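Local atomic coordinates of uncharacterized protein (Parabacteroides distasonis ATCC 8503, PDB entry 4R03), a protein that is of unknown function but belongs to the DUF3836 family and folds into a single antiparallel beta-sheet, a form thought to have evolved from beta-hairpin repeats. Residues V44-A49 with Q64-Y69. Numbering follows the deposited sequence.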
loop_
_atom_site.group_PDB
_atom_site.type_symbol
_atom_site.label_atom_id
_atom_site.label_comp_id
_atom_site.label_asym_id
_atom_site.label_seq_id
_atom_site.Cartn_x
_atom_site.Cartn_y
_atom_site.Cartn_z
ATOM N N VAL A 44 9.661 -1.881 6.106
ATOM C CA VAL A 44 8.467 -1.062 5.884
ATOM C C VAL A 44 7.664 -0.918 7.175
ATOM O O VAL A 44 7.361 -1.921 7.834
ATOM C CB VAL A 44 7.514 -1.677 4.830
ATOM C CG1 VAL A 44 6.235 -0.812 4.710
ATOM C CG2 VAL A 44 8.111 -1.834 3.555
ATOM N N SER A 45 7.336 0.287 7.527
ATOM C CA SER A 45 6.576 0.605 8.744
ATOM C C SER A 45 5.142 1.017 8.432
ATOM O O SER A 45 4.249 0.833 9.251
ATOM C CB SER A 45 7.269 1.711 9.492
ATOM O OG SER A 45 7.438 2.879 8.718
ATOM N N GLU A 46 4.917 1.546 7.221
ATOM C CA GLU A 46 3.615 2.016 6.841
ATOM C C GLU A 46 3.443 1.915 5.325
ATOM O O GLU A 46 4.369 2.238 4.588
ATOM C CB GLU A 46 3.416 3.449 7.294
ATOM C CG GLU A 46 1.982 3.968 7.086
ATOM C CD GLU A 46 1.901 5.471 7.079
ATOM O OE1 GLU A 46 1.840 6.097 8.160
ATOM O OE2 GLU A 46 1.921 6.031 5.961
ATOM N N LYS A 47 2.278 1.438 4.902
ATOM C CA LYS A 47 1.874 1.366 3.493
ATOM C C LYS A 47 0.541 2.104 3.395
ATOM O O LYS A 47 -0.415 1.745 4.093
ATOM C CB LYS A 47 1.759 -0.041 2.995
ATOM C CG LYS A 47 1.195 -0.248 1.599
ATOM C CD LYS A 47 1.071 -1.709 1.284
ATOM C CE LYS A 47 0.700 -1.972 -0.129
ATOM N NZ LYS A 47 0.695 -3.421 -0.389
ATOM N N LYS A 48 0.457 3.112 2.551
ATOM C CA LYS A 48 -0.790 3.791 2.241
ATOM C C LYS A 48 -1.195 3.501 0.822
ATOM O O LYS A 48 -0.338 3.513 -0.074
ATOM C CB LYS A 48 -0.654 5.267 2.413
ATOM C CG LYS A 48 -0.672 5.739 3.795
ATOM C CD LYS A 48 -0.705 7.301 3.741
ATOM C CE LYS A 48 -0.526 7.865 5.082
ATOM N NZ LYS A 48 -0.775 9.304 5.054
ATOM N N ALA A 49 -2.449 3.185 0.616
ATOM C CA ALA A 49 -3.003 2.894 -0.692
ATOM C C ALA A 49 -4.001 4.015 -1.017
ATOM O O ALA A 49 -4.830 4.391 -0.134
ATOM C CB ALA A 49 -3.698 1.575 -0.748
ATOM N N GLN A 64 -4.645 2.272 4.958
ATOM C CA GLN A 64 -3.320 2.431 5.535
ATOM C C GLN A 64 -3.024 1.172 6.361
ATOM O O GLN A 64 -3.874 0.746 7.155
ATOM C CB GLN A 64 -3.225 3.629 6.443
ATOM C CG GLN A 64 -1.893 3.794 7.099
ATOM C CD GLN A 64 -1.865 4.943 8.063
ATOM O OE1 GLN A 64 -2.451 4.876 9.159
ATOM N NE2 GLN A 64 -1.182 5.997 7.681
ATOM N N ILE A 65 -1.850 0.568 6.160
ATOM C CA ILE A 65 -1.436 -0.557 7.003
ATOM C C ILE A 65 -0.142 -0.158 7.700
ATOM O O ILE A 65 0.753 0.459 7.096
ATOM C CB ILE A 65 -1.204 -1.789 6.137
ATOM C CG1 ILE A 65 -2.420 -2.136 5.282
ATOM C CG2 ILE A 65 -0.700 -3.002 7.000
ATOM C CD1 ILE A 65 -2.266 -3.291 4.388
ATOM N N THR A 66 -0.036 -0.482 9.002
ATOM C CA THR A 66 1.217 -0.340 9.729
ATOM C C THR A 66 1.734 -1.722 10.159
ATOM O O THR A 66 0.968 -2.668 10.278
ATOM C CB THR A 66 1.127 0.591 10.944
ATOM O OG1 THR A 66 0.115 0.103 11.817
ATOM C CG2 THR A 66 0.802 2.007 10.536
ATOM N N TYR A 67 3.042 -1.813 10.236
ATOM C CA TYR A 67 3.763 -3.130 10.384
ATOM C C TYR A 67 4.671 -3.073 11.595
ATOM O O TYR A 67 5.420 -2.147 11.776
ATOM C CB TYR A 67 4.609 -3.471 9.164
ATOM C CG TYR A 67 3.826 -3.461 7.890
ATOM C CD1 TYR A 67 3.631 -2.255 7.184
ATOM C CD2 TYR A 67 3.304 -4.617 7.352
ATOM C CE1 TYR A 67 2.863 -2.255 6.010
ATOM C CE2 TYR A 67 2.520 -4.622 6.177
ATOM C CZ TYR A 67 2.311 -3.423 5.518
ATOM O OH TYR A 67 1.604 -3.449 4.366
ATOM N N GLN A 68 4.554 -4.122 12.431
ATOM C CA GLN A 68 5.441 -4.335 13.589
ATOM C C GLN A 68 6.137 -5.709 13.507
ATOM O O GLN A 68 5.563 -6.690 13.067
ATOM C CB GLN A 68 4.605 -4.269 14.837
ATOM C CG GLN A 68 4.029 -2.941 15.109
ATOM C CD GLN A 68 3.301 -2.982 16.432
ATOM O OE1 GLN A 68 2.300 -3.702 16.586
ATOM N NE2 GLN A 68 3.828 -2.255 17.412
ATOM N N TYR A 69 7.425 -5.698 13.865
ATOM C CA TYR A 69 8.355 -6.801 13.670
ATOM C C TYR A 69 8.836 -7.334 15.035
ATOM O O TYR A 69 9.043 -6.560 15.959
ATOM C CB TYR A 69 9.574 -6.340 12.865
ATOM C CG TYR A 69 9.131 -5.867 11.488
ATOM C CD1 TYR A 69 9.013 -6.756 10.439
ATOM C CD2 TYR A 69 8.804 -4.523 11.297
ATOM C CE1 TYR A 69 8.562 -6.333 9.188
ATOM C CE2 TYR A 69 8.394 -4.091 10.030
ATOM C CZ TYR A 69 8.240 -4.999 9.023
ATOM O OH TYR A 69 7.798 -4.607 7.729
HETATM O O HOH W 1 4.671 1.150 12.092
HETATM O O HOH W 2 -1.274 8.793 7.997
#
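With CG of Tyr67 anti to its own carbonyl carbon (chi1 -55°), the ring reaches across to the 44-49 strand, and its CD1 packs 3.9 Å from CG1 of Val44. Farther out, the fully extended chain of Lys47 crosses the phenol, its CD 3.6 Å from Tyr67 OH, while CG2 of Ile65 sits over one ring face, near its rim. Tyr69 OH donates to Val44 O over 2.7 Å, in the carbonyl plane and on a lone pair. Lys47 and Ile65 form the hydrogen-bonded antiparallel pair, N to O both ways and nearly straight (168° at each hydrogen). Tyr67 N donates to Ser45 O over 3.1 Å, from well above the carbonyl plane. Water 1 also donates to Ser45 O. On the other edge of strand 44-53, Ser45 and Glu46 both face Gln37, a classic beta bulge. On the other face, the NE2 end of Gln64 meets both Glu46 and Lys48: NE2 is 3.3 Å from Lys48 CE and 3.1 Å from Glu46 OE1, the latter badly angled for a hydrogen bond, and donates instead to water 2, 2.8 Å away, which Lys48 NZ joins weakly. The two segments belong to the hairpin of strands 44-53 and 58-69, flanked by strands 27-38 and 75-84; the C-terminal tail covers the tyrosine face, where Ile107 O and Ser109 OG bind Lys47 NZ and Tyr34 adds a cation-pi contact.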